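Putative signal recognition particle protein (PDB 5CK4) serves as an Arf-like GTPase, the beta subunit of the signal recognition particle receptor at the endoplasmic reticulum membrane, captured here with GDP bound. Local coordinates at residues A[186-189]-A[190-194]; A[201-205]-A[206-210]; A[219-223]-A[224-228]; A[282-286]-A[287-291]; A[304-307]-A[308-312]. All blocks are in the same frame, centred on the assembly; numbering follows the deposited sequence. Where two conformers were deposited one is given.

Contact 1. Residues A[186-189]-A[190-194]; sequences ASYL and YDVLL
Helix 180-201 runs here with i to i+4 contacts on two of its faces, Tyr188 with Val192 and Leu189 with Leu193. Its backbone ladder is regular alpha helix: the N of Tyr190 binds the O of Ala186 at 2.7 Å, and the N of Leu193 binds the O of Leu189 at 3.0 Å. Leu189 holds CG anti to its own N (chi1 178°), which tilts the branch toward the next turn. CD1 of Leu189 then meets CG of Leu193 at 3.9 Å, the two side chains crossing at a slant. On another face, CG2 of Val192 approaches CE1 of the Tyr188 ring at 3.9 Å, and the same methyl lies 3.6 Å from the O of Tyr188. The more open side carries a polar bridge: one water lies 2.8 Å from OG of Ser187 and donates to OD2 of Asp191 at 2.9 Å, joining residues one turn apart. Tyr190 leads away from this pair of turns, and its OH is held by the backbone of Gly269 and Leu271. Around the helix, Tyr188 and Val192 pack on Ile25 of strand 21-25, Val192 also on helix 123-131, Tyr190 on helix 229-249, and Leu189 and Leu193 on Phe281.

Contact 2. Residues A[201-205]-A[206-210]; sequences HSRKN and SRAPS
Ala208 lies over one face of the Arg203 guanidinium: CA of Ala208 stands 3.6 Å above the plane, over its centre, and CB of the same alanine is 3.6 Å from NH2 of Arg203. The edge of the group does different work. From NH1 of Arg203 an N-H reaches the O of Ser206 at 3.0 Å in a bent bond (140°), with the oxygen tilted somewhat out of the guanidinium plane. Arg203 gets there by folding: its chain bends at chi2 (-65°), so that CD passes 3.5 Å from the O of Arg207 before the group spreads beneath Ala208. CD of Pro209 closes in at 4.1 Å from NE of Arg203. That NE has a stronger partner in the O of Phe200, whose ring also makes a cation-pi contact with the guanidinium; together these groups probably limit its rotation. Across the bend, Asn205 forms an Asx turn: its OD1 accepts from the N of Arg207 at 3.1 Å, the donor standing above the amide carbonyl plane. Asn205 and Arg207 side chains cross at about a right angle, and OD1 of Asn205 touches CB of Arg207 at 3.2 Å. The Arg207 chain then leads off the surface and is poorly ordered. This irregular, exposed loop links the end of helix 180-201 to strand 214-219; Ser210 O is tied back to Arg199 of that helix, and His201 meets the Phe287 ring of the loop before strand 291-295.

Contact 3. Residues A[219-223]-A[224-228]; sequences NKQDL and FTAVP. With GDP (guanosine-5'-diphosphate), chain C.
The side-chain amide of Gln221 presents its edge to Val227: NE2 donates to the O of Val227 at 2.9 Å in a nearly straight bond (173°), with that oxygen in the amide plane. The second flat group is the guanine of GDP, gripped by Asn219, Lys220 and Asp222 of the NKxD motif of P-loop GTPases. At its edge the carboxylate of Asp222 accepts from GDP N1 at OD1 (2.7 Å) and from GDP N2 at OD2 (2.9 Å), a paired recognition that reads guanine. Over one face runs the extended aliphatic chain of Lys220, with CG 3.6 Å from C6 of the base; beyond the ring NZ of Lys220 binds the ribose O4' at 3.0 Å. The same NZ is also held by the O of Gly29 and by a salt bridge to Asp170, which probably keeps the chain laid out along the base. On the O6 and N7 side, Asn219 comes up with its amide, while its ND2 is bound to the O of Ala30 in the P-loop. Two type I beta turns, Lys220 to Leu223 and Leu223 to Ala226, follow one another and fold the loop back on itself before helix 229-249. Gln221 reaches Val227 because its chain bends at chi2 (-70°), spanning the fold. Inside it sits Ala226, whose CB lies 3.4 Å from the O of Lys220 and 3.3 Å from the O of Leu223.

Contact 4. Residues A[282-286]-A[287-291]; sequences EEMME and FDMEV
Met284 and Met289 form the apolar pair of a Schellman motif at the 3-10 turns through 282-286, ahead of the stretch leading into strand 291-295. Starting at its root, CB of Met284 lies 3.6 Å from the O of Met289 and also faces CG2 of Val291. Bends at chi2 (-57°) and chi3 (-66°) curl the rest of the chain round. SD comes to the edge of the Phe287 ring, 5.4 Å from its centroid, in a Met-aromatic contact. CE, the tip, touches two partners: CD2 of Phe287 at 3.8 Å, near the ring plane, and CE of Met289 at 3.6 Å, the two methionines lying side by side and pointing the same way. Over a face of the Phe287 ring sits CB of Glu286, close to the ring normal, a CH-pi contact. Within the motif the N of Asp288 binds the O of Met285, with Asp288 in the left-handed region (phi 50°) to turn the chain. Met285 bends outward, its SD resting against CA of Glu290. Beyond the segments, Met284 and Phe287 pack on Gln197 of helix 180-201, while the carboxylate of Glu290 pairs with Arg315. The O of Met284 takes two donors from opposite faces of its carbonyl plane, the N of Phe287 at 2.9 Å and the N of Met289 at 3.1 Å.

Contact 5. Residues A[304-307]-A[308-312]; sequences GAER and WWRWI
Both Trp308 and Trp309 turn CG beside the backbone N (chi1 -71° and -54°), swinging the two indoles back toward Ala305, just before the first turn of helix 306-313. CB of Ala305 touches both, with CE3 of Trp308 at 3.8 Å and NE1 of Trp309 at 3.9 Å. The O of Ala305 sits over one face of the Trp309 ring, offset toward the rim, 3.4 Å from CD1, while also accepting from the N of Trp309. At the ring's edge comes the carboxylate of Glu306, its OE2 3.7 Å from CD1 of Trp309. A water in the ring plane accepts from NE1 of Trp309 at 2.8 Å and donates to OE2 of Glu306. On the outer side the guanidinium planes of Arg307 and Arg310 are nearly parallel (6° apart) without the groups touching; CG of Arg307 lies at the edge of the Arg310 group, and the O of Glu306 over one face. Trp308 packs inward on strand 214-219 and on Leu35 of helix 32-40, with NE1 bound to the O of Met294. Trp309 lies against Leu35 as well and meets Phe39 edge-to-face, and Trp311 reaches Glu292 of strand 291-295.

In the fold
Contact 3 grips the guanine and ribose of GDP, the P-loop other parts. Contact 5 backs it directly, CH2 of Trp308 lying 3.3 Å from OD1 of Asn219, with the Trp308 side chain about 6 Å from the nucleotide. Contact 1 is farther off, the Tyr188 side chain about 9 Å from GDP but touching the P-loop. Contacts 1, 2 and 4 form a second cluster: Met289 CE of contact 4 reaches Leu193 O of contact 1 at 3.8 Å, and His201 CE1 of contact 2 meets Phe287 CE1 of contact 4 at 3.4 Å. Contact 4 also touches contact 5 through Glu290 and Trp311. Contact 2, centred about 39 Å from contact 3, lies across the chain's centre from it.

Contact 1. Residues A[186-189]-A[190-194]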
# COMPACT_ATOMS: atom_id res chain seq x y z
N ALA A 186 -8.63 -0.52 -7.39
CA ALA A 186 -9.36 -0.53 -6.12
C ALA A 186 -9.60 -1.96 -5.63
O ALA A 186 -9.65 -2.21 -4.44
CB ALA A 186 -10.69 0.19 -6.26
N SER A 187 -9.80 -2.88 -6.56
CA SER A 187 -9.98 -4.28 -6.20
C SER A 187 -8.75 -4.82 -5.46
O SER A 187 -8.87 -5.52 -4.46
CB SER A 187 -10.29 -5.11 -7.44
OG SER A 187 -10.50 -6.46 -7.10
N TYR A 188 -7.57 -4.49 -5.96
CA TYR A 188 -6.31 -4.87 -5.31
C TYR A 188 -6.18 -4.20 -3.95
O TYR A 188 -5.88 -4.86 -2.95
CB TYR A 188 -5.12 -4.46 -6.19
CG TYR A 188 -3.79 -5.09 -5.82
CD1 TYR A 188 -3.68 -6.02 -4.79
CD2 TYR A 188 -2.65 -4.76 -6.53
CE1 TYR A 188 -2.45 -6.59 -4.46
CE2 TYR A 188 -1.42 -5.31 -6.22
CZ TYR A 188 -1.33 -6.23 -5.19
OH TYR A 188 -0.09 -6.78 -4.91
N LEU A 189 -6.43 -2.90 -3.91
CA LEU A 189 -6.38 -2.16 -2.64
C LEU A 189 -7.37 -2.74 -1.63
O LEU A 189 -7.06 -2.88 -0.43
CB LEU A 189 -6.65 -0.67 -2.88
CG LEU A 189 -6.67 0.22 -1.63
CD1 LEU A 189 -5.32 0.16 -0.90
CD2 LEU A 189 -6.98 1.64 -2.07
N TYR A 190 -8.56 -3.09 -2.10
CA TYR A 190 -9.55 -3.72 -1.22
C TYR A 190 -8.95 -4.94 -0.53
O TYR A 190 -9.06 -5.07 0.69
CB TYR A 190 -10.81 -4.11 -2.01
CG TYR A 190 -12.02 -4.50 -1.15
CD1 TYR A 190 -12.12 -5.77 -0.58
CD2 TYR A 190 -13.06 -3.61 -0.93
CE1 TYR A 190 -13.22 -6.13 0.21
CE2 TYR A 190 -14.17 -3.97 -0.16
CZ TYR A 190 -14.24 -5.22 0.41
OH TYR A 190 -15.34 -5.57 1.18
N ASP A 191 -8.32 -5.83 -1.30
CA ASP A 191 -7.74 -7.05 -0.75
C ASP A 191 -6.60 -6.76 0.22
O ASP A 191 -6.43 -7.46 1.22
CB ASP A 191 -7.22 -7.98 -1.86
CG ASP A 191 -8.34 -8.62 -2.65
OD1 ASP A 191 -9.47 -8.70 -2.13
OD2 ASP A 191 -8.09 -9.02 -3.81
N VAL A 192 -5.79 -5.75 -0.09
CA VAL A 192 -4.69 -5.36 0.78
C VAL A 192 -5.21 -4.92 2.15
O VAL A 192 -4.79 -5.44 3.19
CB VAL A 192 -3.82 -4.25 0.14
CG1 VAL A 192 -2.98 -3.53 1.18
CG2 VAL A 192 -2.91 -4.85 -0.95
N LEU A 193 -6.12 -3.96 2.15
CA LEU A 193 -6.72 -3.47 3.39
C LEU A 193 -7.53 -4.55 4.14
O LEU A 193 -7.48 -4.62 5.37
CB LEU A 193 -7.58 -2.23 3.11
CG LEU A 193 -6.80 -1.05 2.51
CD1 LEU A 193 -7.71 0.17 2.34
CD2 LEU A 193 -5.62 -0.69 3.41
N LEU A 194 -8.29 -5.37 3.41
CA LEU A 194 -9.07 -6.42 4.08
C LEU A 194 -8.14 -7.44 4.73
O LEU A 194 -8.44 -7.97 5.80
CB LEU A 194 -10.01 -7.13 3.09
CG LEU A 194 -10.99 -8.11 3.74
CD1 LEU A 194 -11.95 -7.36 4.70
CD2 LEU A 194 -11.78 -8.91 2.70
O HOH W 1 -8.39 -8.19 -6.52

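Contact 2. Residues A[201-205]-A[206-210]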
# COMPACT_ATOMS: atom_id res chain seq x y z
N HIS A 201 -7.93 -8.69 13.46
CA HIS A 201 -8.98 -9.46 14.12
C HIS A 201 -8.58 -10.86 14.57
O HIS A 201 -9.31 -11.50 15.32
CB HIS A 201 -10.21 -9.52 13.21
CG HIS A 201 -11.03 -8.27 13.26
ND1 HIS A 201 -11.39 -7.57 12.13
CD2 HIS A 201 -11.56 -7.60 14.31
CE1 HIS A 201 -12.11 -6.52 12.48
NE2 HIS A 201 -12.24 -6.52 13.79
N SER A 202 -7.42 -11.32 14.13
CA SER A 202 -6.96 -12.65 14.48
C SER A 202 -6.33 -12.65 15.87
O SER A 202 -5.25 -12.08 16.06
CB SER A 202 -5.95 -13.15 13.44
OG SER A 202 -5.37 -14.37 13.87
N ARG A 203 -6.99 -13.28 16.84
CA ARG A 203 -6.54 -13.24 18.23
C ARG A 203 -6.37 -14.62 18.84
O ARG A 203 -7.13 -15.01 19.73
CB ARG A 203 -7.49 -12.41 19.09
CG ARG A 203 -7.68 -10.96 18.62
CD ARG A 203 -6.39 -10.16 18.73
NE ARG A 203 -6.51 -8.86 18.06
CZ ARG A 203 -6.73 -7.71 18.68
NH1 ARG A 203 -6.84 -7.67 20.00
NH2 ARG A 203 -6.82 -6.58 17.97
N LYS A 204 -5.37 -15.35 18.37
CA LYS A 204 -5.02 -16.62 18.98
C LYS A 204 -4.60 -16.38 20.43
O LYS A 204 -4.82 -17.21 21.31
CB LYS A 204 -3.92 -17.31 18.19
CG LYS A 204 -4.27 -17.51 16.73
CD LYS A 204 -5.59 -18.23 16.58
CE LYS A 204 -5.85 -18.62 15.13
NZ LYS A 204 -7.09 -19.43 14.98
N ASN A 205 -4.00 -15.22 20.66
CA ASN A 205 -3.94 -14.66 22.01
C ASN A 205 -4.50 -13.25 21.95
O ASN A 205 -4.49 -12.62 20.89
CB ASN A 205 -2.52 -14.69 22.58
CG ASN A 205 -1.61 -13.67 21.93
OD1 ASN A 205 -1.54 -12.52 22.36
ND2 ASN A 205 -0.89 -14.09 20.89
N SER A 206 -5.02 -12.77 23.08
CA SER A 206 -5.81 -11.53 23.11
C SER A 206 -5.09 -10.27 22.62
O SER A 206 -5.73 -9.27 22.31
CB SER A 206 -6.36 -11.30 24.52
OG SER A 206 -5.31 -11.24 25.48
N ARG A 207 -3.76 -10.32 22.53
CA ARG A 207 -2.99 -9.12 22.21
C ARG A 207 -3.11 -8.66 20.75
O ARG A 207 -3.12 -9.47 19.82
CB ARG A 207 -1.52 -9.30 22.60
CG ARG A 207 -1.32 -9.50 24.10
CD ARG A 207 -2.03 -8.40 24.90
NE ARG A 207 -1.86 -8.55 26.34
CZ ARG A 207 -2.37 -7.71 27.25
NH1 ARG A 207 -3.08 -6.66 26.86
NH2 ARG A 207 -2.16 -7.91 28.54
N ALA A 208 -3.23 -7.35 20.57
CA ALA A 208 -3.30 -6.76 19.24
C ALA A 208 -1.94 -6.84 18.56
O ALA A 208 -0.90 -6.70 19.21
CB ALA A 208 -3.76 -5.30 19.32
N PRO A 209 -1.93 -7.10 17.24
CA PRO A 209 -0.67 -7.15 16.50
C PRO A 209 -0.07 -5.75 16.36
O PRO A 209 -0.74 -4.75 16.61
CB PRO A 209 -1.11 -7.67 15.13
CG PRO A 209 -2.52 -7.19 14.99
CD PRO A 209 -3.10 -7.34 16.38
N SER A 210 1.20 -5.69 15.97
CA SER A 210 1.88 -4.43 15.75
C SER A 210 1.20 -3.71 14.58
O SER A 210 0.64 -4.36 13.70
CB SER A 210 3.35 -4.68 15.44
OG SER A 210 3.47 -5.42 14.22

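Contact 3. Residues A[219-223]-A[224-228]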
# COMPACT_ATOMS: atom_id res chain seq x y z
N ASN A 219 1.04 8.31 -7.61
CA ASN A 219 2.23 8.61 -8.42
C ASN A 219 1.91 9.32 -9.74
O ASN A 219 0.76 9.35 -10.18
CB ASN A 219 3.00 7.31 -8.71
CG ASN A 219 4.42 7.56 -9.21
OD1 ASN A 219 5.02 8.58 -8.89
ND2 ASN A 219 4.95 6.63 -10.00
N LYS A 220 2.97 9.84 -10.38
CA LYS A 220 2.92 10.50 -11.69
C LYS A 220 2.20 11.86 -11.65
O LYS A 220 1.57 12.25 -12.63
CB LYS A 220 2.34 9.58 -12.81
CG LYS A 220 2.90 8.13 -12.78
CD LYS A 220 2.73 7.38 -14.09
CE LYS A 220 3.18 5.92 -13.94
NZ LYS A 220 3.02 5.13 -15.22
N GLN A 221 2.31 12.58 -10.54
CA GLN A 221 1.72 13.91 -10.44
C GLN A 221 2.39 14.96 -11.35
O GLN A 221 1.91 16.09 -11.46
CB GLN A 221 1.68 14.41 -8.99
CG GLN A 221 0.77 13.61 -8.08
CD GLN A 221 -0.70 13.81 -8.40
OE1 GLN A 221 -1.12 14.88 -8.80
NE2 GLN A 221 -1.50 12.76 -8.19
N ASP A 222 3.48 14.57 -12.01
CA ASP A 222 4.11 15.43 -13.00
C ASP A 222 3.23 15.55 -14.25
O ASP A 222 3.29 16.54 -14.97
CB ASP A 222 5.49 14.89 -13.38
CG ASP A 222 5.43 13.43 -13.86
OD1 ASP A 222 4.93 12.58 -13.10
OD2 ASP A 222 5.89 13.16 -14.99
N LEU A 223 2.40 14.54 -14.49
CA LEU A 223 1.57 14.51 -15.69
C LEU A 223 0.38 15.44 -15.54
O LEU A 223 -0.26 15.48 -14.49
CB LEU A 223 1.08 13.08 -15.97
CG LEU A 223 2.19 12.08 -16.33
CD1 LEU A 223 1.61 10.67 -16.52
CD2 LEU A 223 2.91 12.52 -17.58
N PHE A 224 0.06 16.19 -16.59
CA PHE A 224 -1.05 17.14 -16.52
C PHE A 224 -2.40 16.48 -16.30
O PHE A 224 -3.33 17.11 -15.78
CB PHE A 224 -1.08 18.04 -17.76
CG PHE A 224 -0.05 19.13 -17.74
CD1 PHE A 224 -0.23 20.24 -16.93
CD2 PHE A 224 1.10 19.03 -18.50
CE1 PHE A 224 0.73 21.25 -16.89
CE2 PHE A 224 2.05 20.04 -18.47
CZ PHE A 224 1.87 21.14 -17.66
N THR A 225 -2.52 15.21 -16.69
CA THR A 225 -3.77 14.47 -16.55
C THR A 225 -3.87 13.70 -15.24
O THR A 225 -4.82 12.96 -15.02
CB THR A 225 -3.94 13.46 -17.69
OG1 THR A 225 -2.84 12.54 -17.68
CG2 THR A 225 -3.99 14.16 -19.03
N ALA A 226 -2.88 13.86 -14.36
CA ALA A 226 -2.91 13.17 -13.08
C ALA A 226 -4.08 13.65 -12.20
O ALA A 226 -4.33 14.85 -12.10
CB ALA A 226 -1.59 13.35 -12.34
N VAL A 227 -4.78 12.72 -11.60
CA VAL A 227 -5.82 13.05 -10.62
C VAL A 227 -5.14 13.48 -9.32
O VAL A 227 -4.30 12.77 -8.79
CB VAL A 227 -6.73 11.81 -10.38
CG1 VAL A 227 -7.75 12.08 -9.28
CG2 VAL A 227 -7.43 11.41 -11.69
N PRO A 228 -5.51 14.67 -8.79
CA PRO A 228 -4.89 15.13 -7.53
C PRO A 228 -5.24 14.21 -6.36
O PRO A 228 -6.31 13.57 -6.38
CB PRO A 228 -5.47 16.54 -7.34
CG PRO A 228 -6.69 16.59 -8.20
CD PRO A 228 -6.44 15.66 -9.36
PB GDP C . 6.13 -0.99 -12.33
O1B GDP C . 7.38 -1.57 -11.74
O2B GDP C . 5.13 -0.69 -11.22
O3B GDP C . 5.45 -1.92 -13.31
O3A GDP C . 6.40 0.41 -13.07
PA GDP C . 7.78 0.91 -13.75
O1A GDP C . 8.79 1.26 -12.71
O2A GDP C . 8.30 -0.06 -14.78
O5' GDP C . 7.16 2.23 -14.41
C5' GDP C . 6.18 2.13 -15.42
C4' GDP C . 6.35 3.32 -16.35
O4' GDP C . 5.93 4.51 -15.67
C3' GDP C . 7.80 3.54 -16.75
O3' GDP C . 7.80 4.03 -18.09
C2' GDP C . 8.27 4.66 -15.83
O2' GDP C . 9.29 5.47 -16.42
C1' GDP C . 7.00 5.46 -15.68
N9 GDP C . 6.98 6.25 -14.43
C8 GDP C . 7.28 5.84 -13.18
N7 GDP C . 7.11 6.86 -12.29
C5 GDP C . 6.67 7.92 -12.98
C6 GDP C . 6.31 9.31 -12.67
O6 GDP C . 6.35 9.71 -11.48
N1 GDP C . 5.89 10.09 -13.69
C2 GDP C . 5.83 9.66 -14.97
N2 GDP C . 5.42 10.51 -15.94
N3 GDP C . 6.16 8.40 -15.33
C4 GDP C . 6.58 7.51 -14.39
O HOH W 2 -2.86 16.63 -9.93

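Contact 4. Residues A[282-286]-A[287-291]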
# COMPACT_ATOMS: atom_id res chain seq x y z
N GLU A 282 -10.42 6.86 6.94
CA GLU A 282 -10.29 7.14 8.36
C GLU A 282 -10.98 6.09 9.22
O GLU A 282 -10.61 5.86 10.38
CB GLU A 282 -10.84 8.53 8.70
CG GLU A 282 -9.91 9.67 8.27
CD GLU A 282 -10.02 10.02 6.79
OE1 GLU A 282 -10.83 9.40 6.07
OE2 GLU A 282 -9.28 10.93 6.35
N GLU A 283 -12.00 5.44 8.67
CA GLU A 283 -12.74 4.48 9.48
C GLU A 283 -11.89 3.24 9.82
O GLU A 283 -12.17 2.49 10.76
CB GLU A 283 -14.05 4.11 8.79
CG GLU A 283 -14.04 2.89 7.88
CD GLU A 283 -15.43 2.65 7.28
OE1 GLU A 283 -16.05 3.64 6.84
OE2 GLU A 283 -15.91 1.49 7.26
N MET A 284 -10.80 3.05 9.07
CA MET A 284 -9.89 1.93 9.34
C MET A 284 -9.10 2.08 10.64
O MET A 284 -8.47 1.11 11.10
CB MET A 284 -8.93 1.72 8.16
CG MET A 284 -9.64 1.47 6.81
SD MET A 284 -10.78 0.06 6.83
CE MET A 284 -9.64 -1.33 7.05
N MET A 285 -9.16 3.26 11.25
CA MET A 285 -8.53 3.44 12.55
C MET A 285 -9.24 2.63 13.64
O MET A 285 -8.69 2.40 14.71
CB MET A 285 -8.44 4.92 12.93
CG MET A 285 -7.34 5.65 12.18
SD MET A 285 -5.68 5.05 12.59
CE MET A 285 -5.66 5.28 14.37
N GLU A 286 -10.44 2.17 13.35
CA GLU A 286 -11.14 1.28 14.28
C GLU A 286 -10.32 -0.00 14.46
O GLU A 286 -10.43 -0.68 15.48
CB GLU A 286 -12.54 0.97 13.74
CG GLU A 286 -13.39 0.08 14.61
CD GLU A 286 -14.86 0.40 14.48
OE1 GLU A 286 -15.19 1.58 14.22
OE2 GLU A 286 -15.69 -0.52 14.63
N PHE A 287 -9.49 -0.32 13.47
CA PHE A 287 -8.59 -1.48 13.54
C PHE A 287 -7.14 -1.03 13.65
O PHE A 287 -6.23 -1.74 13.22
CB PHE A 287 -8.78 -2.35 12.30
CG PHE A 287 -10.22 -2.47 11.89
CD1 PHE A 287 -11.15 -3.01 12.75
CD2 PHE A 287 -10.65 -2.01 10.66
CE1 PHE A 287 -12.49 -3.11 12.39
CE2 PHE A 287 -11.98 -2.11 10.28
CZ PHE A 287 -12.90 -2.66 11.15
N ASP A 288 -6.94 0.16 14.22
CA ASP A 288 -5.62 0.76 14.37
C ASP A 288 -4.82 0.76 13.07
O ASP A 288 -3.60 0.63 13.06
CB ASP A 288 -4.84 0.08 15.50
CG ASP A 288 -5.50 0.28 16.85
OD1 ASP A 288 -6.07 1.37 17.08
OD2 ASP A 288 -5.45 -0.65 17.68
N MET A 289 -5.53 0.93 11.95
CA MET A 289 -4.89 0.96 10.64
C MET A 289 -4.89 2.39 10.10
O MET A 289 -5.94 2.90 9.69
CB MET A 289 -5.63 0.04 9.66
CG MET A 289 -5.43 -1.47 9.89
SD MET A 289 -6.47 -2.46 8.77
CE MET A 289 -6.10 -1.59 7.23
N GLU A 290 -3.74 3.05 10.11
CA GLU A 290 -3.65 4.39 9.55
C GLU A 290 -3.48 4.29 8.03
O GLU A 290 -2.55 3.65 7.56
CB GLU A 290 -2.50 5.17 10.18
CG GLU A 290 -2.50 6.63 9.80
CD GLU A 290 -1.34 7.39 10.43
OE1 GLU A 290 -0.55 6.76 11.17
OE2 GLU A 290 -1.22 8.60 10.17
N VAL A 291 -4.38 4.92 7.28
CA VAL A 291 -4.36 4.83 5.82
C VAL A 291 -4.44 6.25 5.28
O VAL A 291 -5.39 6.97 5.59
CB VAL A 291 -5.52 3.97 5.26
CG1 VAL A 291 -5.41 3.86 3.74
CG2 VAL A 291 -5.50 2.57 5.88
O HOH W 3 -7.06 8.84 5.18

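Contact 5. Residues A[304-307]-A[308-312]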
# COMPACT_ATOMS: atom_id res chain seq x y z
N GLY A 304 7.60 15.53 -6.10
CA GLY A 304 8.65 14.55 -5.88
C GLY A 304 8.25 13.43 -4.95
O GLY A 304 7.06 13.15 -4.75
N ALA A 305 9.24 12.78 -4.35
CA ALA A 305 8.98 11.59 -3.55
C ALA A 305 9.32 11.76 -2.06
O ALA A 305 9.06 10.87 -1.27
CB ALA A 305 9.73 10.39 -4.12
N GLU A 306 9.90 12.90 -1.69
CA GLU A 306 10.36 13.10 -0.32
C GLU A 306 9.26 13.05 0.75
O GLU A 306 9.49 12.55 1.86
CB GLU A 306 11.19 14.38 -0.20
CG GLU A 306 12.62 14.21 -0.69
CD GLU A 306 13.44 13.24 0.16
OE1 GLU A 306 13.12 13.07 1.36
OE2 GLU A 306 14.40 12.65 -0.37
N ARG A 307 8.09 13.58 0.44
CA ARG A 307 6.98 13.53 1.39
C ARG A 307 6.57 12.09 1.69
O ARG A 307 6.19 11.77 2.83
CB ARG A 307 5.77 14.32 0.90
CG ARG A 307 5.97 15.83 0.87
CD ARG A 307 4.66 16.56 1.12
NE ARG A 307 4.10 16.22 2.44
CZ ARG A 307 2.85 15.84 2.65
NH1 ARG A 307 1.99 15.74 1.63
NH2 ARG A 307 2.45 15.55 3.88
N TRP A 308 6.64 11.22 0.68
CA TRP A 308 6.37 9.80 0.89
C TRP A 308 7.38 9.21 1.87
O TRP A 308 7.00 8.52 2.81
CB TRP A 308 6.44 9.02 -0.42
CG TRP A 308 5.35 9.25 -1.42
CD1 TRP A 308 4.08 9.70 -1.17
CD2 TRP A 308 5.43 9.02 -2.83
NE1 TRP A 308 3.37 9.77 -2.35
CE2 TRP A 308 4.18 9.36 -3.38
CE3 TRP A 308 6.44 8.58 -3.69
CZ2 TRP A 308 3.90 9.25 -4.74
CZ3 TRP A 308 6.18 8.47 -5.04
CH2 TRP A 308 4.92 8.80 -5.56
N TRP A 309 8.67 9.49 1.65
CA TRP A 309 9.72 8.95 2.51
C TRP A 309 9.59 9.45 3.95
O TRP A 309 9.90 8.73 4.90
CB TRP A 309 11.13 9.30 2.01
CG TRP A 309 11.45 8.91 0.57
CD1 TRP A 309 12.13 9.67 -0.33
CD2 TRP A 309 11.12 7.68 -0.10
NE1 TRP A 309 12.24 9.00 -1.53
CE2 TRP A 309 11.63 7.78 -1.42
CE3 TRP A 309 10.45 6.51 0.27
CZ2 TRP A 309 11.49 6.76 -2.36
CZ3 TRP A 309 10.31 5.50 -0.67
CH2 TRP A 309 10.83 5.63 -1.96
N ARG A 310 9.15 10.69 4.10
CA ARG A 310 9.00 11.29 5.43
C ARG A 310 7.86 10.62 6.20
O ARG A 310 8.00 10.32 7.39
CB ARG A 310 8.72 12.79 5.29
CG ARG A 310 8.62 13.55 6.59
CD ARG A 310 8.65 15.06 6.33
NE ARG A 310 9.87 15.47 5.62
CZ ARG A 310 9.93 15.78 4.33
NH1 ARG A 310 8.84 15.71 3.57
NH2 ARG A 310 11.08 16.14 3.77
N TRP A 311 6.75 10.40 5.52
CA TRP A 311 5.57 9.78 6.13
C TRP A 311 5.91 8.40 6.68
O TRP A 311 5.57 8.07 7.83
CB TRP A 311 4.44 9.70 5.10
CG TRP A 311 3.09 9.34 5.65
CD1 TRP A 311 2.12 10.20 6.07
CD2 TRP A 311 2.56 8.02 5.82
NE1 TRP A 311 1.01 9.49 6.50
CE2 TRP A 311 1.27 8.15 6.36
CE3 TRP A 311 3.06 6.73 5.59
CZ2 TRP A 311 0.47 7.05 6.65
CZ3 TRP A 311 2.26 5.64 5.89
CH2 TRP A 311 0.98 5.81 6.41
N ILE A 312 6.59 7.59 5.87
CA ILE A 312 7.01 6.25 6.28
C ILE A 312 8.04 6.30 7.40
O ILE A 312 7.94 5.57 8.40
CB ILE A 312 7.60 5.47 5.09
CG1 ILE A 312 6.52 5.23 4.02
CG2 ILE A 312 8.20 4.15 5.55
CD1 ILE A 312 5.45 4.23 4.42
O HOH W 4 5.63 12.88 -2.20
O HOH W 5 13.63 10.96 -2.98